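Local coordinates for cysteine hydrolase (Pseudomonas syringae pv. phaseolicola 1448A, PDB 3IRV), which probably acts as a hydrolase of the isochorismatase-like cysteine hydrolase family, its natural substrate not being established, at residues V28-V33 / D48-I53; G39-K44 / Q93-H98; K55-A60 / V67-H72; V115-L120 / D131-A136. One frame throughout, in Å; residues are numbered along the deposited sequence.

Contact 1 of 4, residues V28-V33 / D48-I53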
loop_
_atom_site.group_PDB
_atom_site.type_symbol
_atom_site.label_atom_id
_atom_site.label_comp_id
_atom_site.label_asym_id
_atom_site.label_seq_id
_atom_site.Cartn_x
_atom_site.Cartn_y
_atom_site.Cartn_z
ATOM N N VAL A 28 -1.736 1.283 15.386
ATOM C CA VAL A 28 -0.511 1.034 14.629
ATOM C C VAL A 28 0.681 1.832 15.155
ATOM O O VAL A 28 0.693 3.077 15.056
ATOM C CB VAL A 28 -0.726 1.361 13.139
ATOM C CG1 VAL A 28 0.542 1.011 12.327
ATOM C CG2 VAL A 28 -2.001 0.645 12.603
ATOM N N ASP A 29 1.668 1.116 15.706
ATOM C CA ASP A 29 3.010 1.640 15.962
ATOM C C ASP A 29 3.028 2.927 16.809
ATOM O O ASP A 29 3.816 3.847 16.547
ATOM C CB ASP A 29 3.748 1.849 14.631
ATOM C CG ASP A 29 4.065 0.527 13.938
ATOM O OD1 ASP A 29 3.772 -0.537 14.537
ATOM O OD2 ASP A 29 4.565 0.569 12.796
ATOM N N MET A 30 2.184 2.971 17.838
ATOM C CA MET A 30 2.246 4.100 18.785
ATOM C C MET A 30 3.364 3.890 19.822
ATOM O O MET A 30 3.140 3.849 21.041
ATOM C CB MET A 30 0.860 4.442 19.353
ATOM C CG MET A 30 -0.090 5.033 18.277
ATOM S SD MET A 30 0.452 6.604 17.515
ATOM C CE MET A 30 -0.015 7.731 18.911
ATOM N N GLN A 31 4.578 3.826 19.282
ATOM C CA GLN A 31 5.789 3.498 20.031
ATOM C C GLN A 31 6.572 4.768 20.304
ATOM O O GLN A 31 6.471 5.772 19.553
ATOM C CB GLN A 31 6.654 2.537 19.205
ATOM C CG GLN A 31 6.011 1.163 18.979
ATOM C CD GLN A 31 6.683 0.406 17.880
ATOM O OE1 GLN A 31 6.255 0.493 16.721
ATOM N NE2 GLN A 31 7.771 -0.312 18.204
ATOM N N LYS A 32 7.404 4.734 21.361
ATOM C CA LYS A 32 8.167 5.951 21.716
ATOM C C LYS A 32 9.062 6.472 20.579
ATOM O O LYS A 32 9.242 7.683 20.419
ATOM C CB LYS A 32 9.007 5.684 22.971
ATOM C CG LYS A 32 8.142 5.378 24.167
ATOM C CD LYS A 32 8.957 4.914 25.365
ATOM C CE LYS A 32 8.147 5.069 26.627
ATOM N NZ LYS A 32 8.645 4.225 27.754
ATOM N N VAL A 33 9.614 5.557 19.774
ATOM C CA VAL A 33 10.483 5.917 18.664
ATOM C C VAL A 33 9.788 6.840 17.614
ATOM O O VAL A 33 10.460 7.667 16.966
ATOM C CB VAL A 33 11.084 4.628 18.029
ATOM C CG1 VAL A 33 9.981 3.786 17.403
ATOM C CG2 VAL A 33 12.214 4.943 17.050
ATOM N N ASP A 48 -1.181 15.021 18.232
ATOM C CA ASP A 48 -2.596 15.359 18.021
ATOM C C ASP A 48 -3.555 14.172 17.960
ATOM O O ASP A 48 -4.786 14.357 17.987
ATOM C CB ASP A 48 -2.741 16.199 16.753
ATOM C CG ASP A 48 -1.985 17.510 16.852
ATOM O OD1 ASP A 48 -1.973 18.110 17.954
ATOM O OD2 ASP A 48 -1.388 17.913 15.839
ATOM N N ILE A 49 -3.010 12.960 17.886
ATOM C CA ILE A 49 -3.881 11.768 17.840
ATOM C C ILE A 49 -3.948 10.934 19.117
ATOM O O ILE A 49 -4.735 9.988 19.193
ATOM C CB ILE A 49 -3.564 10.834 16.625
ATOM C CG1 ILE A 49 -2.218 10.125 16.790
ATOM C CG2 ILE A 49 -3.563 11.644 15.342
ATOM C CD1 ILE A 49 -2.048 9.022 15.720
ATOM N N VAL A 50 -3.143 11.283 20.123
ATOM C CA VAL A 50 -3.158 10.491 21.354
ATOM C C VAL A 50 -4.517 10.550 22.063
ATOM O O VAL A 50 -5.074 9.508 22.449
ATOM C CB VAL A 50 -2.025 10.927 22.301
ATOM C CG1 VAL A 50 -2.135 10.234 23.637
ATOM C CG2 VAL A 50 -0.649 10.642 21.653
ATOM N N GLN A 51 -5.066 11.755 22.210
ATOM C CA GLN A 51 -6.366 11.919 22.883
ATOM C C GLN A 51 -7.529 11.164 22.188
ATOM O O GLN A 51 -8.250 10.409 22.857
ATOM C CB GLN A 51 -6.654 13.414 23.058
ATOM C CG GLN A 51 -7.727 13.748 24.060
ATOM C CD GLN A 51 -7.903 15.261 24.201
ATOM O OE1 GLN A 51 -8.984 15.801 23.951
ATOM N NE2 GLN A 51 -6.822 15.952 24.578
ATOM N N PRO A 52 -7.714 11.355 20.859
ATOM C CA PRO A 52 -8.764 10.551 20.212
ATOM C C PRO A 52 -8.563 9.047 20.355
ATOM O O PRO A 52 -9.541 8.330 20.558
ATOM C CB PRO A 52 -8.686 10.938 18.729
ATOM C CG PRO A 52 -7.587 11.895 18.585
ATOM C CD PRO A 52 -7.108 12.338 19.933
ATOM N N ILE A 53 -7.320 8.577 20.236
ATOM C CA ILE A 53 -7.080 7.140 20.452
ATOM C C ILE A 53 -7.457 6.714 21.895
ATOM O O ILE A 53 -8.100 5.666 22.097
ATOM C CB ILE A 53 -5.650 6.720 20.035
ATOM C CG1 ILE A 53 -5.462 6.971 18.529
ATOM C CG2 ILE A 53 -5.421 5.238 20.340
ATOM C CD1 ILE A 53 -4.096 6.682 18.047
#
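The thioether end of Met30 lies across the side chain of Ile49, the two side chains meeting obliquely, with both SD and CE used in the touch. The sulfur SD of Met30 packs against the terminal methyl CD1 of Ile49 at 3.9 Å. One atom further out, Met30 CE comes to CG1 of Ile49 at the same 3.9 Å, so the methionine crosses the outer half of the isoleucine with two atoms instead of meeting it at a single point. That course depends on two successive bends in the methionine, at chi2 (-62°) and chi3 (-77°), which turn the methyl group toward helix 50-62. There CE of Met30 also reaches CG2 of Val50 at 4.0 Å and, more loosely, CD1 of Ile53 at 4.3 Å. Ile53 follows four residues after Ile49, its N bonded to Ile49 O, and the two side chains present themselves to the methyl on the same side. Such packing is expected of the three-layered alpha/beta fold of the isochorismatase family, in which helices cover a central parallel sheet: Met30 follows the strand 23-28, and helix 50-62 is the next long helix in the chain. Met30 is itself the centre of an inverse gamma turn, closed by a weak bond from Gln31 N to Asp29 O, and Gln31 then occupies the N-cap position of helix 32-35. Leu108 touches both Met30 and Ile53 and adds a further apolar wall. Directly before the methionine, Asp29 forms a salt bridge with Lys119 and touches Cys152, consistent with the Asp-Lys-Cys triad of this family.

Contact 2 of 4, residues G39-K44 / Q93-H98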
loop_
_atom_site.group_PDB
_atom_site.type_symbol
_atom_site.label_atom_id
_atom_site.label_comp_id
_atom_site.label_asym_id
_atom_site.label_seq_id
_atom_site.Cartn_x
_atom_site.Cartn_y
_atom_site.Cartn_z
ATOM N N GLY A 39 12.704 10.703 19.852
ATOM C CA GLY A 39 12.706 9.409 19.171
ATOM C C GLY A 39 13.357 9.477 17.809
ATOM O O GLY A 39 13.210 10.469 17.089
ATOM N N ALA A 40 14.064 8.410 17.429
ATOM C CA ALA A 40 14.802 8.411 16.169
ATOM C C ALA A 40 13.910 8.562 14.920
ATOM O O ALA A 40 14.386 8.942 13.849
ATOM C CB ALA A 40 15.660 7.150 16.069
ATOM N N LEU A 41 12.618 8.261 15.062
ATOM C CA LEU A 41 11.703 8.317 13.927
ATOM C C LEU A 41 10.482 9.192 14.252
ATOM O O LEU A 41 9.394 8.963 13.739
ATOM C CB LEU A 41 11.281 6.906 13.525
ATOM C CG LEU A 41 12.393 5.931 13.114
ATOM C CD1 LEU A 41 11.803 4.518 12.957
ATOM C CD2 LEU A 41 13.091 6.381 11.822
ATOM N N TYR A 42 10.727 10.228 15.055
ATOM C CA TYR A 42 9.680 11.113 15.564
ATOM C C TYR A 42 8.796 11.707 14.462
ATOM O O TYR A 42 9.288 12.264 13.480
ATOM C CB TYR A 42 10.328 12.255 16.350
ATOM C CG TYR A 42 9.368 13.300 16.896
ATOM C CD1 TYR A 42 8.259 12.935 17.674
ATOM C CD2 TYR A 42 9.578 14.659 16.625
ATOM C CE1 TYR A 42 7.413 13.898 18.204
ATOM C CE2 TYR A 42 8.733 15.617 17.131
ATOM C CZ TYR A 42 7.657 15.234 17.924
ATOM O OH TYR A 42 6.806 16.188 18.435
ATOM N N VAL A 43 7.484 11.562 14.655
ATOM C CA VAL A 43 6.459 12.085 13.751
ATOM C C VAL A 43 5.665 13.069 14.628
ATOM O O VAL A 43 4.865 12.652 15.475
ATOM C CB VAL A 43 5.523 10.938 13.270
ATOM C CG1 VAL A 43 4.406 11.497 12.391
ATOM C CG2 VAL A 43 6.324 9.864 12.517
ATOM N N LYS A 44 5.893 14.367 14.444
ATOM C CA LYS A 44 5.292 15.361 15.353
ATOM C C LYS A 44 3.763 15.373 15.413
ATOM O O LYS A 44 3.188 15.661 16.477
ATOM C CB LYS A 44 5.836 16.774 15.091
ATOM C CG LYS A 44 5.544 17.343 13.726
ATOM C CD LYS A 44 6.084 18.787 13.671
ATOM C CE LYS A 44 5.771 19.476 12.348
ATOM N NZ LYS A 44 6.795 19.211 11.296
ATOM N N GLN A 93 19.536 -0.716 14.946
ATOM C CA GLN A 93 19.969 0.009 16.139
ATOM C C GLN A 93 18.894 0.902 16.726
ATOM O O GLN A 93 19.125 1.547 17.751
ATOM C CB GLN A 93 21.186 0.882 15.809
ATOM C CG GLN A 93 22.507 0.096 15.722
ATOM C CD GLN A 93 22.646 -0.689 14.437
ATOM O OE1 GLN A 93 22.467 -0.146 13.339
ATOM N NE2 GLN A 93 22.962 -1.978 14.562
ATOM N N ILE A 94 17.764 1.029 16.036
ATOM C CA ILE A 94 16.671 1.873 16.533
ATOM C C ILE A 94 15.349 1.145 16.787
ATOM O O ILE A 94 14.549 1.598 17.616
ATOM C CB ILE A 94 16.428 3.139 15.674
ATOM C CG1 ILE A 94 16.033 2.759 14.249
ATOM C CG2 ILE A 94 17.698 4.032 15.695
ATOM C CD1 ILE A 94 15.574 3.958 13.409
ATOM N N LEU A 95 15.141 0.018 16.102
ATOM C CA LEU A 95 13.914 -0.764 16.283
ATOM C C LEU A 95 14.221 -2.143 16.893
ATOM O O LEU A 95 13.365 -3.020 16.904
ATOM C CB LEU A 95 13.134 -0.922 14.957
ATOM C CG LEU A 95 12.539 0.372 14.355
ATOM C CD1 LEU A 95 11.789 0.057 13.072
ATOM C CD2 LEU A 95 11.595 1.102 15.298
ATOM N N ALA A 96 15.424 -2.295 17.448
ATOM C CA ALA A 96 15.824 -3.550 18.084
ATOM C C ALA A 96 14.928 -3.841 19.300
ATOM O O ALA A 96 14.531 -2.913 20.017
ATOM C CB ALA A 96 17.275 -3.451 18.523
ATOM N N ARG A 97 14.630 -5.118 19.565
ATOM C CA ARG A 97 13.765 -5.421 20.703
ATOM C C ARG A 97 14.298 -4.843 22.017
ATOM O O ARG A 97 13.490 -4.396 22.859
ATOM C CB ARG A 97 13.509 -6.917 20.851
ATOM C CG ARG A 97 12.401 -7.248 21.858
ATOM C CD ARG A 97 11.933 -8.703 21.709
ATOM N NE ARG A 97 11.239 -8.967 20.439
ATOM C CZ ARG A 97 9.953 -8.705 20.220
ATOM N NH1 ARG A 97 9.400 -8.989 19.049
ATOM N NH2 ARG A 97 9.222 -8.142 21.165
ATOM N N HIS A 98 15.623 -4.778 22.182
ATOM C CA HIS A 98 16.218 -4.264 23.430
ATOM C C HIS A 98 16.150 -2.738 23.533
ATOM O O HIS A 98 16.444 -2.167 24.594
ATOM C CB HIS A 98 17.675 -4.728 23.552
ATOM C CG HIS A 98 18.145 -4.893 24.971
ATOM N ND1 HIS A 98 17.879 -3.973 25.968
ATOM C CD2 HIS A 98 18.851 -5.890 25.556
ATOM C CE1 HIS A 98 18.423 -4.393 27.104
ATOM N NE2 HIS A 98 18.992 -5.566 26.887
#
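Leu41 sets its forked end over the terminal methyl of Ile94, the side chains crossing at about a right angle. Within the isochorismatase-type alpha/beta fold this joins two peripheral pieces that are far apart in sequence, the loop between helices 32-35 and 50-62 and the segment 93-98. CD1 of Ile94 faces the branch point of the leucine: it lies 3.8 Å from CG of Leu41 and comes equally close to the two methyls of that residue. The isoleucine has its CG1 between the backbone N and the carbonyl carbon (chi1 62°), which leaves CG2 to serve a second partner. That partner is Ala40, whose CB rests 3.7 Å from CG2 of Ile94, on the more exposed side of the contact. One branched residue thus engages two successive loop residues, each through a different methyl. Val33 of helix 32-35 backs this arrangement, since it is bonded through the backbone to Leu41 and touched by the side chains of both Leu41 and Leu95. Tyr88 touches Leu41 as well. On the inner side, the leucines also cross at about a right angle, with Leu41 CD1 and Leu95 CD2 4.1 Å apart.

Contact 3 of 4, residues K55-A60 / V67-H72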
loop_
_atom_site.group_PDB
_atom_site.type_symbol
_atom_site.label_atom_id
_atom_site.label_comp_id
_atom_site.label_asym_id
_atom_site.label_seq_id
_atom_site.Cartn_x
_atom_site.Cartn_y
_atom_site.Cartn_z
ATOM N N LYS A 55 -9.762 7.959 23.853
ATOM C CA LYS A 55 -11.228 7.878 23.867
ATOM C C LYS A 55 -11.723 6.621 23.152
ATOM O O LYS A 55 -12.617 5.929 23.638
ATOM C CB LYS A 55 -11.840 9.127 23.232
ATOM C CG LYS A 55 -11.576 10.413 23.995
ATOM C CD LYS A 55 -12.283 11.559 23.290
ATOM C CE LYS A 55 -12.391 12.798 24.169
ATOM N NZ LYS A 55 -11.116 13.559 24.174
ATOM N N LEU A 56 -11.121 6.337 22.000
ATOM C CA LEU A 56 -11.462 5.161 21.215
ATOM C C LEU A 56 -11.258 3.887 22.012
ATOM O O LEU A 56 -12.153 3.017 22.032
ATOM C CB LEU A 56 -10.623 5.100 19.932
ATOM C CG LEU A 56 -10.823 3.839 19.089
ATOM C CD1 LEU A 56 -12.270 3.727 18.559
ATOM C CD2 LEU A 56 -9.802 3.858 17.952
ATOM N N LEU A 57 -10.097 3.768 22.673
ATOM C CA LEU A 57 -9.780 2.531 23.398
ATOM C C LEU A 57 -10.703 2.347 24.612
ATOM O O LEU A 57 -11.174 1.248 24.871
ATOM C CB LEU A 57 -8.291 2.450 23.791
ATOM C CG LEU A 57 -7.332 2.562 22.589
ATOM C CD1 LEU A 57 -5.884 2.304 22.997
ATOM C CD2 LEU A 57 -7.742 1.622 21.445
ATOM N N GLN A 58 -11.010 3.440 25.296
ATOM C CA GLN A 58 -11.940 3.386 26.418
ATOM C C GLN A 58 -13.314 2.892 25.940
ATOM O O GLN A 58 -13.904 2.019 26.575
ATOM C CB GLN A 58 -12.014 4.754 27.083
ATOM C CG GLN A 58 -13.011 4.872 28.211
ATOM C CD GLN A 58 -13.158 6.318 28.685
ATOM O OE1 GLN A 58 -13.323 7.249 27.878
ATOM N NE2 GLN A 58 -13.099 6.512 29.999
ATOM N N ALA A 59 -13.798 3.404 24.809
ATOM C CA ALA A 59 -15.100 2.935 24.286
ATOM C C ALA A 59 -15.066 1.489 23.813
ATOM O O ALA A 59 -15.993 0.720 24.077
ATOM C CB ALA A 59 -15.611 3.830 23.190
ATOM N N ALA A 60 -13.967 1.110 23.156
ATOM C CA ALA A 60 -13.819 -0.229 22.617
ATOM C C ALA A 60 -13.830 -1.256 23.755
ATOM O O ALA A 60 -14.589 -2.231 23.709
ATOM C CB ALA A 60 -12.516 -0.325 21.804
ATOM N N VAL A 67 -8.966 -4.850 21.332
ATOM C CA VAL A 67 -7.953 -3.858 21.033
ATOM C C VAL A 67 -6.624 -4.559 20.758
ATOM O O VAL A 67 -6.150 -5.338 21.598
ATOM C CB VAL A 67 -7.751 -2.906 22.224
ATOM C CG1 VAL A 67 -6.562 -2.004 21.990
ATOM C CG2 VAL A 67 -9.020 -2.078 22.440
ATOM N N ILE A 68 -6.030 -4.250 19.603
ATOM C CA ILE A 68 -4.754 -4.845 19.173
ATOM C C ILE A 68 -3.748 -3.739 18.916
ATOM O O ILE A 68 -4.033 -2.819 18.158
ATOM C CB ILE A 68 -4.930 -5.635 17.864
ATOM C CG1 ILE A 68 -5.969 -6.745 18.083
ATOM C CG2 ILE A 68 -3.573 -6.201 17.378
ATOM C CD1 ILE A 68 -6.496 -7.441 16.803
ATOM N N TYR A 69 -2.577 -3.830 19.537
ATOM C CA TYR A 69 -1.494 -2.885 19.253
ATOM C C TYR A 69 -0.498 -3.539 18.314
ATOM O O TYR A 69 -0.135 -4.686 18.523
ATOM C CB TYR A 69 -0.745 -2.540 20.534
ATOM C CG TYR A 69 -1.536 -1.780 21.563
ATOM C CD1 TYR A 69 -1.324 -0.404 21.721
ATOM C CD2 TYR A 69 -2.460 -2.434 22.428
ATOM C CE1 TYR A 69 -2.024 0.332 22.699
ATOM C CE2 TYR A 69 -3.163 -1.708 23.398
ATOM C CZ TYR A 69 -2.937 -0.323 23.528
ATOM O OH TYR A 69 -3.651 0.357 24.527
ATOM N N LEU A 70 -0.063 -2.821 17.286
ATOM C CA LEU A 70 1.050 -3.287 16.460
ATOM C C LEU A 70 2.310 -2.575 16.939
ATOM O O LEU A 70 2.263 -1.380 17.299
ATOM C CB LEU A 70 0.848 -2.902 14.994
ATOM C CG LEU A 70 -0.429 -3.450 14.361
ATOM C CD1 LEU A 70 -0.438 -3.074 12.891
ATOM C CD2 LEU A 70 -0.550 -4.963 14.560
ATOM N N ARG A 71 3.426 -3.296 16.955
ATOM C CA ARG A 71 4.726 -2.687 17.224
ATOM C C ARG A 71 5.704 -3.104 16.150
ATOM O O ARG A 71 5.775 -4.297 15.810
ATOM C CB ARG A 71 5.275 -3.144 18.582
ATOM C CG ARG A 71 4.339 -2.840 19.761
ATOM C CD ARG A 71 4.996 -3.178 21.123
ATOM N NE ARG A 71 5.454 -4.578 21.153
ATOM C CZ ARG A 71 6.040 -5.153 22.198
ATOM N NH1 ARG A 71 6.246 -4.453 23.301
ATOM N NH2 ARG A 71 6.438 -6.427 22.127
ATOM N N HIS A 72 6.454 -2.140 15.612
ATOM C CA HIS A 72 7.493 -2.447 14.654
ATOM C C HIS A 72 8.766 -2.719 15.445
ATOM O O HIS A 72 9.321 -1.805 16.069
ATOM C CB HIS A 72 7.684 -1.279 13.697
ATOM C CG HIS A 72 8.496 -1.616 12.482
ATOM N ND1 HIS A 72 8.657 -0.750 11.415
ATOM C CD2 HIS A 72 9.174 -2.745 12.152
ATOM C CE1 HIS A 72 9.401 -1.327 10.490
ATOM N NE2 HIS A 72 9.730 -2.535 10.911
#
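Leu57 divides its two methyl groups between two residues of the strand. CD2 of Leu57 packs on the valine, 3.9 Å from CG1 of Val67 and nearly as close to its other methyl, the two side chains crossing at about a right angle. CD1 of Leu57 turns to the far end of Tyr69, where it lies 3.3 Å from the phenolic OH and 4.0 Å from CZ. This is a close methyl-to-oxygen packing contact, and the methyl meets the ring obliquely. One turn further along the helix, Ala60 brings its CB to within 4.0 Å of CG2 of Val67. With CG1 anti to the backbone N (chi1 172°), Val67 turns CG1 to Leu57 and CG2 to both Leu57 and Ala60. The contact is the helix-to-strand half of a beta-alpha-beta unit: strand 23-28 leads through helix 50-62 to strand 66-72, which lies parallel to the first and beside it. The two short segments run at 141° to each other, and their axes pass 10.2 Å apart, a separation bridged here by apolar side chains. Behind this first shell, Val25 and Val27 of strand 23-28 also touch Leu57, giving the leucine a second strand to rest on. The hydroxyl of Tyr69 has a weak hydrogen bond to the backbone O of Leu108, which may help to hold the phenol end where Leu57 CD1 meets it; Pro110 and Asp114 border the same ring. On its outer side the helix is covered by helix 210-220, whose Ile214 meets Lys55 and Ala59 and whose Val213 meets Leu56.

Contact 4 of 4, residues V115-L120 / D131-A136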
loop_
_atom_site.group_PDB
_atom_site.type_symbol
_atom_site.label_atom_id
_atom_site.label_comp_id
_atom_site.label_asym_id
_atom_site.label_seq_id
_atom_site.Cartn_x
_atom_site.Cartn_y
_atom_site.Cartn_z
ATOM N N VAL A 115 -4.234 -7.187 22.957
ATOM C CA VAL A 115 -3.322 -8.054 22.215
ATOM C C VAL A 115 -2.209 -7.197 21.620
ATOM O O VAL A 115 -2.463 -6.099 21.116
ATOM C CB VAL A 115 -4.053 -8.818 21.058
ATOM C CG1 VAL A 115 -3.122 -9.822 20.435
ATOM C CG2 VAL A 115 -5.260 -9.560 21.595
ATOM N N ILE A 116 -0.973 -7.686 21.703
ATOM C CA ILE A 116 0.165 -6.999 21.107
ATOM C C ILE A 116 0.706 -7.895 19.983
ATOM O O ILE A 116 1.038 -9.060 20.223
ATOM C CB ILE A 116 1.252 -6.662 22.156
ATOM C CG1 ILE A 116 0.633 -5.745 23.248
ATOM C CG2 ILE A 116 2.445 -6.002 21.458
ATOM C CD1 ILE A 116 1.589 -5.414 24.423
ATOM N N VAL A 117 0.772 -7.350 18.762
ATOM C CA VAL A 117 1.294 -8.082 17.611
ATOM C C VAL A 117 2.522 -7.349 17.095
ATOM O O VAL A 117 2.447 -6.150 16.801
ATOM C CB VAL A 117 0.204 -8.189 16.469
ATOM C CG1 VAL A 117 0.810 -8.658 15.150
ATOM C CG2 VAL A 117 -0.958 -9.121 16.922
ATOM N N ASP A 118 3.647 -8.062 17.015
ATOM C CA ASP A 118 4.905 -7.456 16.559
ATOM C C ASP A 118 5.126 -7.740 15.077
ATOM O O ASP A 118 4.697 -8.769 14.565
ATOM C CB ASP A 118 6.089 -7.970 17.384
ATOM C CG ASP A 118 6.037 -7.520 18.850
ATOM O OD1 ASP A 118 5.306 -6.568 19.181
ATOM O OD2 ASP A 118 6.730 -8.140 19.676
ATOM N N LYS A 119 5.807 -6.824 14.388
ATOM C CA LYS A 119 6.012 -6.961 12.947
ATOM C C LYS A 119 7.382 -6.453 12.556
ATOM O O LYS A 119 7.910 -5.568 13.217
ATOM C CB LYS A 119 4.935 -6.192 12.182
ATOM C CG LYS A 119 4.930 -4.662 12.448
ATOM C CD LYS A 119 3.677 -4.013 11.822
ATOM C CE LYS A 119 3.577 -2.518 12.111
ATOM N NZ LYS A 119 4.549 -1.713 11.292
ATOM N N LEU A 120 7.931 -7.024 11.484
ATOM C CA LEU A 120 9.284 -6.702 11.044
ATOM C C LEU A 120 9.361 -5.556 10.035
ATOM O O LEU A 120 10.461 -5.050 9.753
ATOM C CB LEU A 120 9.956 -7.935 10.411
ATOM C CG LEU A 120 10.127 -9.178 11.280
ATOM C CD1 LEU A 120 10.686 -10.341 10.396
ATOM C CD2 LEU A 120 11.029 -8.893 12.469
ATOM N N ASP A 131 -3.652 -11.963 11.362
ATOM C CA ASP A 131 -4.772 -12.649 10.733
ATOM C C ASP A 131 -5.308 -13.777 11.617
ATOM O O ASP A 131 -6.519 -14.010 11.663
ATOM C CB ASP A 131 -4.376 -13.173 9.357
ATOM C CG ASP A 131 -5.573 -13.523 8.510
ATOM O OD1 ASP A 131 -6.431 -12.644 8.274
ATOM O OD2 ASP A 131 -5.661 -14.696 8.096
ATOM N N THR A 132 -4.406 -14.452 12.332
ATOM C CA THR A 132 -4.839 -15.525 13.256
ATOM C C THR A 132 -5.682 -14.925 14.389
ATOM O O THR A 132 -6.791 -15.403 14.679
ATOM C CB THR A 132 -3.630 -16.273 13.826
ATOM O OG1 THR A 132 -2.926 -16.937 12.765
ATOM C CG2 THR A 132 -4.052 -17.284 14.922
ATOM N N VAL A 133 -5.190 -13.842 14.992
ATOM C CA VAL A 133 -5.883 -13.185 16.092
ATOM C C VAL A 133 -7.309 -12.736 15.654
ATOM O O VAL A 133 -8.298 -12.959 16.361
ATOM C CB VAL A 133 -5.033 -12.030 16.648
ATOM C CG1 VAL A 133 -5.812 -11.174 17.664
ATOM C CG2 VAL A 133 -3.720 -12.583 17.256
ATOM N N LEU A 134 -7.402 -12.149 14.464
ATOM C CA LEU A 134 -8.684 -11.624 13.992
ATOM C C LEU A 134 -9.619 -12.762 13.609
ATOM O O LEU A 134 -10.781 -12.799 14.027
ATOM C CB LEU A 134 -8.451 -10.715 12.779
ATOM C CG LEU A 134 -7.675 -9.425 13.061
ATOM C CD1 LEU A 134 -7.406 -8.689 11.745
ATOM C CD2 LEU A 134 -8.506 -8.528 14.012
ATOM N N ARG A 135 -9.133 -13.705 12.807
ATOM C CA ARG A 135 -10.051 -14.763 12.343
ATOM C C ARG A 135 -10.456 -15.718 13.456
ATOM O O ARG A 135 -11.581 -16.199 13.458
ATOM C CB ARG A 135 -9.483 -15.542 11.149
ATOM C CG ARG A 135 -9.289 -14.690 9.879
ATOM C CD ARG A 135 -10.607 -14.085 9.354
ATOM N NE ARG A 135 -10.413 -13.443 8.047
ATOM C CZ ARG A 135 -11.311 -12.715 7.399
ATOM N NH1 ARG A 135 -12.522 -12.503 7.908
ATOM N NH2 ARG A 135 -10.984 -12.187 6.212
ATOM N N ALA A 136 -9.559 -15.951 14.427
ATOM C CA ALA A 136 -9.923 -16.798 15.588
ATOM C C ALA A 136 -11.150 -16.236 16.331
ATOM O O ALA A 136 -11.965 -16.999 16.885
ATOM C CB ALA A 136 -8.737 -16.932 16.533
#
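In Val115 (chi1 -173°) and Val133 (chi1 171°) alike, CG1 stands anti to the backbone N, and these torsions aim the two CG1 methyls at each other. The side chains meet tip to tip, with CG1 of Val115 4.1 Å from CG1 of Val133. The second methyl of Val133 looks to the next residue on the same side of the strand: its CG2 lies 4.4 Å from CG2 of Val117, a looser touch. Val133 therefore rests over two alternate strand residues, Val115 and Val117, and a single helical position carries the whole contact on the helix side. The interface is small, burying 97 Å² in all, and purely apolar. It is helix-on-sheet packing in the alpha/beta fold of the isochorismatase family, on the way from strand 115-119 through helix 130-136 to strand 141-147. Strand 66-72, the parallel neighbour of 115-119 in the sheet, widens the surface beneath the helix: Met66 touches Val133, and Ile68 receives Leu134. Because Ile68 points away from helix 50-62, helix 130-136 covers the opposite face of the sheet, and strand 66-72 has a helix on each face.

In the fold
Contacts 3 and 4 dress two adjoining strands from opposite faces, about 13 Å apart between centres; Tyr69 N probably hydrogen-bonds to Val115 O at 2.8 Å between the strands. Contact 1 shares helix 50-62 with contact 3, and the two are also tied where Gln31 OE1 probably accepts a hydrogen bond from His72 N at 2.9 Å. Contact 2 lies further out, its centre about 16 Å from that of the chain. Asp118 of contact 4 takes salt bridges from Arg71 of contact 3 and Arg97 of contact 2, joining all three. At the probable catalytic centre, Asp29 OD2 and Lys119 NZ form a 2.7 Å salt bridge linking contacts 1 and 4, whose centres are about 19 Å apart.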